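Local structure of ribose-phosphate pyrophosphokinase (Thermus thermophilus, 7PN0) at residues A[249-252]-A[253-257]. The protein catalyses transfer of the diphosphate group of ATP to ribose 5-phosphate, yielding 5-phosphoribosyl 1-diphosphate (PRPP). Sequence-based numbering, arbitrary orientation.
Sequences GVYV and GPALD
V252 and A255 close a type II' beta turn through one backbone hydrogen bond, A255 N to V252 O, 3.2 Å long with an N-H...O angle of 157°. The donor stands 41° out of the V252 carbonyl plane. G253, at the first corner of the turn (i+1), has positive phi (55°), a conformation that favours glycine, and P254 at the second corner (i+2) is also the N-cap residue of helix 255-261. The turn thus leads the chain from strand 248-249 into that helix, in the C-terminal one of the two PRTase-like domains. The side-chain part of the contact is mostly apolar. The A255 methyl CB lies 3.7 Å from Y251 CA and sits at the edge of the tyrosine ring, near its plane, with Y251 CD1 4.4 Å away. G249 CA lies over one face of that ring, toward the rim. L281, on strand 281-284, touches both Y251 and L256, linking the residues that flank the turn to the last strand of the mixed sheet. V252 packs on A35 of a second subunit, so the loop also reaches a subunit interface. L256 approaches the base of the tyrosine side chain obliquely, its CD2 3.7 Å from Y251 CB and 4.1 Å from Y251 CG.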
loop_
_atom_site.group_PDB
_atom_site.type_symbol
_atom_site.label_atom_id
_atom_site.label_comp_id
_atom_site.label_asym_id
_atom_site.label_seq_id
_atom_site.Cartn_x
_atom_site.Cartn_y
_atom_site.Cartn_z
ATOM N N GLY A 249 -14.941 21.514 -25.286
ATOM C CA GLY A 249 -16.236 21.759 -25.929
ATOM C C GLY A 249 -17.136 20.612 -25.596
ATOM O O GLY A 249 -17.250 19.660 -26.404
ATOM N N VAL A 250 -17.707 20.667 -24.394
ATOM C CA VAL A 250 -18.494 19.534 -23.866
ATOM C C VAL A 250 -19.911 19.596 -24.495
ATOM O O VAL A 250 -20.379 18.564 -25.019
ATOM C CB VAL A 250 -18.486 19.546 -22.333
ATOM C CG1 VAL A 250 -19.187 18.315 -21.811
ATOM C CG2 VAL A 250 -17.075 19.689 -21.763
ATOM N N TYR A 251 -20.516 20.778 -24.566
ATOM C CA TYR A 251 -21.708 21.061 -25.433
ATOM C C TYR A 251 -22.843 20.076 -25.116
ATOM O O TYR A 251 -23.271 19.258 -25.960
ATOM C CB TYR A 251 -21.304 20.994 -26.907
ATOM C CG TYR A 251 -20.264 21.990 -27.345
ATOM C CD1 TYR A 251 -20.319 23.315 -26.959
ATOM C CD2 TYR A 251 -19.254 21.619 -28.214
ATOM C CE1 TYR A 251 -19.437 24.256 -27.468
ATOM C CE2 TYR A 251 -18.331 22.533 -28.679
ATOM C CZ TYR A 251 -18.411 23.855 -28.302
ATOM O OH TYR A 251 -17.504 24.758 -28.780
ATOM N N VAL A 252 -23.307 20.111 -23.869
ATOM C CA VAL A 252 -24.395 19.231 -23.383
ATOM C C VAL A 252 -25.672 20.063 -23.175
ATOM O O VAL A 252 -25.599 21.311 -23.077
ATOM C CB VAL A 252 -23.959 18.455 -22.128
ATOM C CG1 VAL A 252 -22.939 17.396 -22.488
ATOM C CG2 VAL A 252 -23.436 19.383 -21.031
ATOM N N GLY A 253 -26.812 19.373 -23.133
ATOM C CA GLY A 253 -28.153 19.951 -22.888
ATOM C C GLY A 253 -28.444 21.075 -23.884
ATOM O O GLY A 253 -28.339 20.884 -25.089
ATOM N N PRO A 254 -28.723 22.309 -23.412
ATOM C CA PRO A 254 -29.142 23.401 -24.302
ATOM C C PRO A 254 -27.986 24.155 -24.985
ATOM O O PRO A 254 -28.246 25.185 -25.600
ATOM C CB PRO A 254 -29.859 24.344 -23.318
ATOM C CG PRO A 254 -29.083 24.173 -22.024
ATOM C CD PRO A 254 -28.657 22.712 -21.997
ATOM N N ALA A 255 -26.728 23.701 -24.839
ATOM C CA ALA A 255 -25.561 24.496 -25.301
ATOM C C ALA A 255 -25.725 24.936 -26.774
ATOM O O ALA A 255 -25.476 26.111 -27.070
ATOM C CB ALA A 255 -24.298 23.707 -25.102
ATOM N N LEU A 256 -26.026 24.013 -27.675
ATOM C CA LEU A 256 -26.004 24.295 -29.141
ATOM C C LEU A 256 -27.109 25.320 -29.479
ATOM O O LEU A 256 -26.805 26.318 -30.165
ATOM C CB LEU A 256 -26.184 22.986 -29.915
ATOM C CG LEU A 256 -24.889 22.341 -30.415
ATOM C CD1 LEU A 256 -24.373 23.106 -31.613
ATOM C CD2 LEU A 256 -23.817 22.298 -29.343
ATOM N N ASP A 257 -28.314 25.101 -28.955
ATOM C CA ASP A 257 -29.484 26.017 -29.103
ATOM C C ASP A 257 -29.128 27.398 -28.552
ATOM O O ASP A 257 -29.497 28.397 -29.175
ATOM C CB ASP A 257 -30.735 25.489 -28.390
ATOM C CG ASP A 257 -31.358 24.218 -28.954
ATOM O OD1 ASP A 257 -31.038 23.814 -30.089
ATOM O OD2 ASP A 257 -32.160 23.634 -28.253
#